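Local coordinates for solute Binding Protein, BlMnBP1 in complex with mannotriose (Bifidobacterium, PDB 6FUV), which probably captures beta-manno-oligosaccharides such as mannotriose outside the cell and delivers them to an ABC transporter for uptake, at residues 31-36 and 41-46; 305-310 and 323-328. All coordinates share one frame; numbering follows the deposited sequence.

Contact 1 (31-36 and 41-46); sequences TDMGLA and KNWDAY. With BMA (beta-D-mannopyranose), chain B.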
loop_
_atom_site.group_PDB
_atom_site.type_symbol
_atom_site.label_atom_id
_atom_site.label_comp_id
_atom_site.label_asym_id
_atom_site.label_seq_id
_atom_site.Cartn_x
_atom_site.Cartn_y
_atom_site.Cartn_z
ATOM N N THR A 31 -4.124 -9.380 -10.454
ATOM C CA THR A 31 -4.195 -10.515 -11.360
ATOM C C THR A 31 -5.201 -11.522 -10.841
ATOM O O THR A 31 -5.951 -12.116 -11.620
ATOM C CB THR A 31 -2.831 -11.163 -11.558
ATOM O OG1 THR A 31 -2.296 -11.522 -10.297
ATOM C CG2 THR A 31 -1.865 -10.244 -12.275
ATOM N N ASP A 32 -5.273 -11.672 -9.519
ATOM C CA ASP A 32 -6.270 -12.541 -8.910
ATOM C C ASP A 32 -7.675 -12.195 -9.377
ATOM O O ASP A 32 -8.451 -13.084 -9.719
ATOM C CB ASP A 32 -6.159 -12.495 -7.374
ATOM C CG ASP A 32 -6.261 -11.107 -6.760
ATOM O OD1 ASP A 32 -6.156 -10.064 -7.457
ATOM O OD2 ASP A 32 -6.440 -11.076 -5.499
ATOM N N MET A 33 -8.008 -10.917 -9.440
ATOM C CA MET A 33 -9.360 -10.499 -9.766
ATOM C C MET A 33 -9.630 -10.544 -11.260
ATOM O O MET A 33 -10.745 -10.269 -11.677
ATOM C CB MET A 33 -9.584 -9.078 -9.261
ATOM C CG MET A 33 -9.752 -8.967 -7.762
ATOM S SD MET A 33 -10.153 -7.345 -7.253
ATOM C CE MET A 33 -11.607 -6.890 -8.176
ATOM N N GLY A 34 -8.629 -10.797 -12.092
ATOM C CA GLY A 34 -8.835 -11.087 -13.499
ATOM C C GLY A 34 -9.202 -12.514 -13.797
ATOM O O GLY A 34 -9.450 -12.859 -14.952
ATOM N N LEU A 35 -9.281 -13.360 -12.778
ATOM C CA LEU A 35 -9.539 -14.781 -12.949
ATOM C C LEU A 35 -10.969 -15.140 -12.552
ATOM O O LEU A 35 -11.535 -14.590 -11.590
ATOM C CB LEU A 35 -8.565 -15.615 -12.128
ATOM C CG LEU A 35 -7.124 -15.637 -12.606
ATOM C CD1 LEU A 35 -6.254 -16.467 -11.691
ATOM C CD2 LEU A 35 -7.041 -16.197 -13.999
ATOM N N ALA A 36 -11.544 -16.082 -13.303
ATOM C CA ALA A 36 -12.888 -16.551 -13.000
ATOM C C ALA A 36 -12.969 -17.193 -11.627
ATOM O O ALA A 36 -14.026 -17.156 -10.995
ATOM C CB ALA A 36 -13.331 -17.541 -14.071
ATOM N N LYS A 41 -15.736 -11.076 -5.390
ATOM C CA LYS A 41 -16.211 -10.296 -6.527
ATOM C C LYS A 41 -15.029 -9.893 -7.399
ATOM O O LYS A 41 -14.204 -9.075 -6.978
ATOM C CB LYS A 41 -16.947 -9.072 -6.017
ATOM C CG LYS A 41 -17.890 -8.441 -6.951
ATOM C CD LYS A 41 -18.916 -7.610 -6.136
ATOM C CE LYS A 41 -19.568 -6.540 -7.024
ATOM N NZ LYS A 41 -20.641 -5.849 -6.289
ATOM N N ASN A 42 -14.948 -10.459 -8.612
ATOM C CA ASN A 42 -13.872 -10.129 -9.537
ATOM C C ASN A 42 -14.215 -8.912 -10.405
ATOM O O ASN A 42 -15.286 -8.315 -10.313
ATOM C CB ASN A 42 -13.515 -11.323 -10.427
ATOM C CG ASN A 42 -14.622 -11.711 -11.373
ATOM O OD1 ASN A 42 -15.669 -11.072 -11.431
ATOM N ND2 ASN A 42 -14.382 -12.762 -12.143
ATOM N N TRP A 43 -13.286 -8.550 -11.278
ATOM C CA TRP A 43 -13.477 -7.352 -12.084
ATOM C C TRP A 43 -14.744 -7.428 -12.925
ATOM O O TRP A 43 -15.461 -6.434 -13.070
ATOM C CB TRP A 43 -12.268 -7.124 -12.981
ATOM C CG TRP A 43 -11.029 -6.700 -12.312
ATOM C CD1 TRP A 43 -9.790 -7.279 -12.428
ATOM C CD2 TRP A 43 -10.851 -5.576 -11.427
ATOM N NE1 TRP A 43 -8.863 -6.580 -11.675
ATOM C CE2 TRP A 43 -9.496 -5.550 -11.037
ATOM C CE3 TRP A 43 -11.712 -4.612 -10.894
ATOM C CZ2 TRP A 43 -8.992 -4.614 -10.152
ATOM C CZ3 TRP A 43 -11.195 -3.658 -10.037
ATOM C CH2 TRP A 43 -9.858 -3.677 -9.662
ATOM N N ASP A 44 -15.015 -8.574 -13.538
ATOM C CA ASP A 44 -16.153 -8.641 -14.463
ATOM C C ASP A 44 -17.473 -8.426 -13.724
ATOM O O ASP A 44 -18.378 -7.738 -14.202
ATOM C CB ASP A 44 -16.185 -9.991 -15.202
ATOM C CG ASP A 44 -15.118 -10.119 -16.286
ATOM O OD1 ASP A 44 -14.634 -9.109 -16.816
ATOM O OD2 ASP A 44 -14.757 -11.240 -16.597
ATOM N N ALA A 45 -17.579 -8.995 -12.539
ATOM C CA ALA A 45 -18.706 -8.732 -11.658
ATOM C C ALA A 45 -18.914 -7.242 -11.399
ATOM O O ALA A 45 -20.050 -6.761 -11.361
ATOM C CB ALA A 45 -18.475 -9.469 -10.335
ATOM N N TYR A 46 -17.837 -6.494 -11.188
ATOM C CA TYR A 46 -18.026 -5.065 -10.982
ATOM C C TYR A 46 -18.440 -4.412 -12.293
ATOM O O TYR A 46 -19.260 -3.484 -12.319
ATOM C CB TYR A 46 -16.749 -4.403 -10.433
ATOM C CG TYR A 46 -16.450 -4.702 -8.995
ATOM C CD1 TYR A 46 -17.177 -4.129 -7.989
ATOM C CD2 TYR A 46 -15.425 -5.532 -8.641
ATOM C CE1 TYR A 46 -16.917 -4.435 -6.640
ATOM C CE2 TYR A 46 -15.149 -5.810 -7.292
ATOM C CZ TYR A 46 -15.890 -5.267 -6.323
ATOM O OH TYR A 46 -15.618 -5.533 -4.998
HETATM C C1 BMA B . -2.319 -10.872 -6.836
HETATM C C2 BMA B . -2.907 -10.175 -5.608
HETATM C C3 BMA B . -2.419 -8.708 -5.602
HETATM C C4 BMA B . -0.875 -8.699 -5.613
HETATM C C5 BMA B . -0.339 -9.552 -6.771
HETATM C C6 BMA B . 1.211 -9.674 -6.774
HETATM O O1 BMA B . -2.747 -12.169 -6.800
HETATM O O2 BMA B . -2.422 -10.775 -4.397
HETATM O O3 BMA B . -3.005 -8.009 -4.523
HETATM O O4 BMA B . -0.312 -7.397 -5.819
HETATM O O5 BMA B . -0.925 -10.876 -6.727
HETATM O O6 BMA B . 1.638 -10.256 -8.000
HETATM O O HOH W 1 -12.460 -10.582 -13.899
#

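Contact 2 (305-310 and 323-328); sequences YSMGIN and IFVKWM. With BMA (beta-D-mannopyranose), chain C.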
loop_
_atom_site.group_PDB
_atom_site.type_symbol
_atom_site.label_atom_id
_atom_site.label_comp_id
_atom_site.label_asym_id
_atom_site.label_seq_id
_atom_site.Cartn_x
_atom_site.Cartn_y
_atom_site.Cartn_z
ATOM N N TYR A 305 -3.280 1.671 -4.327
ATOM C CA TYR A 305 -2.939 2.162 -5.663
ATOM C C TYR A 305 -4.050 3.100 -6.108
ATOM O O TYR A 305 -5.234 2.836 -5.838
ATOM C CB TYR A 305 -2.782 1.005 -6.670
ATOM C CG TYR A 305 -1.352 0.487 -6.862
ATOM C CD1 TYR A 305 -0.408 1.236 -7.496
ATOM C CD2 TYR A 305 -0.995 -0.780 -6.466
ATOM C CE1 TYR A 305 0.887 0.778 -7.676
ATOM C CE2 TYR A 305 0.272 -1.260 -6.651
ATOM C CZ TYR A 305 1.226 -0.459 -7.259
ATOM O OH TYR A 305 2.485 -0.926 -7.463
ATOM N N SER A 306 -3.651 4.217 -6.736
ATOM C CA SER A 306 -4.590 5.183 -7.264
ATOM C C SER A 306 -4.875 4.946 -8.750
ATOM O O SER A 306 -4.036 4.494 -9.521
ATOM C CB SER A 306 -4.060 6.608 -7.095
ATOM O OG SER A 306 -4.127 7.103 -5.807
ATOM N N MET A 307 -6.074 5.293 -9.156
ATOM C CA MET A 307 -6.465 5.184 -10.554
ATOM C C MET A 307 -6.084 6.462 -11.272
ATOM O O MET A 307 -6.490 7.537 -10.854
ATOM C CB MET A 307 -7.956 4.900 -10.694
ATOM C CG MET A 307 -8.309 3.435 -10.462
ATOM S SD MET A 307 -10.043 3.224 -10.154
ATOM C CE MET A 307 -10.154 3.957 -8.512
ATOM N N GLY A 308 -5.263 6.322 -12.314
ATOM C CA GLY A 308 -4.864 7.432 -13.170
ATOM C C GLY A 308 -5.312 7.213 -14.606
ATOM O O GLY A 308 -5.402 6.084 -15.078
ATOM N N ILE A 309 -5.579 8.305 -15.311
ATOM C CA ILE A 309 -6.153 8.267 -16.652
ATOM C C ILE A 309 -5.123 8.749 -17.669
ATOM O O ILE A 309 -4.488 9.791 -17.469
ATOM C CB ILE A 309 -7.431 9.115 -16.705
ATOM C CG1 ILE A 309 -8.482 8.494 -15.779
ATOM C CG2 ILE A 309 -8.013 9.227 -18.105
ATOM C CD1 ILE A 309 -9.853 9.083 -15.918
ATOM N N ASN A 310 -4.999 8.018 -18.777
ATOM C CA ASN A 310 -4.029 8.266 -19.852
ATOM C C ASN A 310 -4.314 9.562 -20.604
ATOM O O ASN A 310 -5.359 9.731 -21.224
ATOM C CB ASN A 310 -4.070 7.073 -20.810
ATOM C CG ASN A 310 -2.903 6.990 -21.789
ATOM O OD1 ASN A 310 -2.029 7.838 -21.851
ATOM N ND2 ASN A 310 -2.897 5.930 -22.557
ATOM N N ILE A 323 -15.680 8.659 -15.705
ATOM C CA ILE A 323 -16.970 8.170 -15.255
ATOM C C ILE A 323 -16.786 6.831 -14.577
ATOM O O ILE A 323 -17.367 6.601 -13.515
ATOM C CB ILE A 323 -17.953 8.093 -16.428
ATOM C CG1 ILE A 323 -18.381 9.494 -16.838
ATOM C CG2 ILE A 323 -19.106 7.170 -16.032
ATOM C CD1 ILE A 323 -19.149 9.570 -18.144
ATOM N N PHE A 324 -15.924 5.954 -15.126
ATOM C CA PHE A 324 -15.739 4.661 -14.466
ATOM C C PHE A 324 -15.081 4.827 -13.112
ATOM O O PHE A 324 -15.453 4.146 -12.151
ATOM C CB PHE A 324 -14.919 3.711 -15.317
ATOM C CG PHE A 324 -14.716 2.363 -14.693
ATOM C CD1 PHE A 324 -15.716 1.436 -14.706
ATOM C CD2 PHE A 324 -13.512 2.014 -14.145
ATOM C CE1 PHE A 324 -15.525 0.189 -14.151
ATOM C CE2 PHE A 324 -13.327 0.802 -13.590
ATOM C CZ PHE A 324 -14.330 -0.122 -13.596
ATOM N N VAL A 325 -14.102 5.729 -13.015
ATOM C CA VAL A 325 -13.415 5.921 -11.744
ATOM C C VAL A 325 -14.401 6.415 -10.688
ATOM O O VAL A 325 -14.409 5.953 -9.532
ATOM C CB VAL A 325 -12.238 6.901 -11.927
ATOM C CG1 VAL A 325 -11.633 7.205 -10.546
ATOM C CG2 VAL A 325 -11.155 6.307 -12.804
ATOM N N LYS A 326 -15.217 7.395 -11.067
ATOM C CA LYS A 326 -16.198 7.930 -10.153
ATOM C C LYS A 326 -17.175 6.862 -9.720
ATOM O O LYS A 326 -17.564 6.839 -8.552
ATOM C CB LYS A 326 -16.911 9.111 -10.785
ATOM C CG LYS A 326 -17.807 9.821 -9.757
ATOM C CD LYS A 326 -17.866 11.315 -9.940
ATOM C CE LYS A 326 -18.807 11.998 -8.975
ATOM N NZ LYS A 326 -18.856 13.478 -9.213
ATOM N N TRP A 327 -17.586 5.985 -10.644
ATOM C CA TRP A 327 -18.424 4.840 -10.301
ATOM C C TRP A 327 -17.725 3.878 -9.348
ATOM O O TRP A 327 -18.351 3.351 -8.423
ATOM C CB TRP A 327 -18.826 4.072 -11.562
ATOM C CG TRP A 327 -19.815 2.959 -11.271
ATOM C CD1 TRP A 327 -21.177 3.069 -11.269
ATOM C CD2 TRP A 327 -19.536 1.584 -10.954
ATOM N NE1 TRP A 327 -21.762 1.856 -10.903
ATOM C CE2 TRP A 327 -20.766 0.940 -10.695
ATOM C CE3 TRP A 327 -18.378 0.859 -10.801
ATOM C CZ2 TRP A 327 -20.852 -0.404 -10.389
ATOM C CZ3 TRP A 327 -18.471 -0.459 -10.475
ATOM C CH2 TRP A 327 -19.689 -1.089 -10.294
ATOM N N MET A 328 -16.436 3.599 -9.577
ATOM C CA MET A 328 -15.726 2.768 -8.617
ATOM C C MET A 328 -15.734 3.441 -7.254
ATOM O O MET A 328 -15.877 2.783 -6.229
ATOM C CB MET A 328 -14.293 2.499 -9.082
ATOM C CG MET A 328 -14.181 1.531 -10.286
ATOM S SD MET A 328 -14.535 -0.137 -9.755
ATOM C CE MET A 328 -13.163 -0.383 -8.596
HETATM C C1 BMA C . -0.202 -1.874 -2.408
HETATM C C2 BMA C . -0.703 -1.253 -1.117
HETATM C C3 BMA C . -0.661 0.285 -1.178
HETATM C C4 BMA C . 0.747 0.717 -1.701
HETATM C C5 BMA C . 1.055 0.013 -3.001
HETATM C C6 BMA C . 2.398 0.420 -3.590
HETATM O O2 BMA C . 0.171 -1.694 -0.055
HETATM O O3 BMA C . -0.970 0.951 0.070
HETATM O O4 BMA C . 0.796 2.081 -1.920
HETATM O O5 BMA C . 1.073 -1.380 -2.750
HETATM O O6 BMA C . 3.422 -0.066 -2.757
#

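Contact 1 (31-36 and 41-46)
M33 brings its thioether end over the face of the W43 indole, the two side chains crossing at about a right angle, a Met-aromatic contact in which the terminal methyl does the closest work. CE stands 3.5 Å from the centroid of the W43 six-membered ring, only 10° off the ring normal, as a CH-pi contact. The sulfur follows over the same ring, with M33 SD 4.3 Å from that centroid, while CB lies close to the pyrrole atoms CD1 and NE1. The chain is extended until its last torsion bends it (chi3 55°), carrying CE across the indole toward Y46. There the methyl meets the edge of the phenol ring, 3.8 Å from Y46 CE2, and is thus held between a face and an edge.

Beside this apolar contact the backbone shows how the start of a helix is satisfied, here in the loop that leads from strand 22-28 to helix 43-53 of the solute-binding fold. W43 N donates to M33 O over 3.1 Å in an almost straight bond (178°). The same carbonyl takes a second donor, a water 2.8 Å from M33 O, which in turn accepts from D44 N. The third amide, A45 N, binds N42 OD1 at 3.0 Å, making N42 the N-cap. Its other amide branch reaches back across the turn in a weak bond, N42 ND2 to L35 O at 3.4 Å. All three amides of the first turn therefore have an acceptor outside the helix.

The loop also lays T31 and D32 against the mannose of chain B, whose O1 lies 3.5 Å from D32 CB; E250, K253, W249 and Q273 hydrogen-bond the sugar. The D32 carboxylate is held by a salt bridge from R30, while F26 packs edge-to-face with W43.

Contact 2 (305-310 and 323-328)
K326 NZ is gripped by three groups, the carboxylate of E111 and the carbonyls of Y8 and I11, and so ties down the side of helix 323-328 turned from the strand, while V325 and M328 face M307 and I309. The interface itself is apolar. V325 and M307 slide past each other in opposite directions, so that V325 CG2 lies 4.1 Å from M307 CB and CG1 nears CE at the methionine's bent end. With CG2 beside the backbone N and CG1 anti to it (chi1 174°), V325 also offers CG2 to I309 CD1 at 4.4 Å. M307 CE reaches M328 CB at the same distance.

Just before the 306-309 part of the strand, Y305 turns a ring face to the mannose of chain C, its CE2 3.9 Å from C5, off-centre toward the rim. Replacing this tyrosine by an alanine is likely to leave the C5-C6 side of that sugar without its aromatic platform.

The helix runs back antiparallel to the strand, axes 9.8 Å apart, as in a beta-alpha unit. Strands 84-86 and 123-132 flank 298-309 and add I84, M86 and V127 to the packing, while F324 and W327 meet F50 of helix 43-53 edge-to-face.

Contacts 1 and 2 follow one another along the chain, their centres about 17 Å apart, yet they meet through helices 43-53 and 315-330. Y46 O comes within 3.2 Å of W327 CH2, and the indole that receives the methionine in contact 1 also touches contact 2, with W43 CZ3 4.1 Å from M328 CE. Contact 1 follows strand 22-28 and contact 2 includes strand 298-309, both of one mixed sheet, and both contribute residues to the glycan pocket. They touch different mannose units, probably of one mannotriose: T31 and D32 that of chain B, Y305 that of chain C and a further one. The side chains of W43 and M307 are about 8 and 11 Å from another bound mannose.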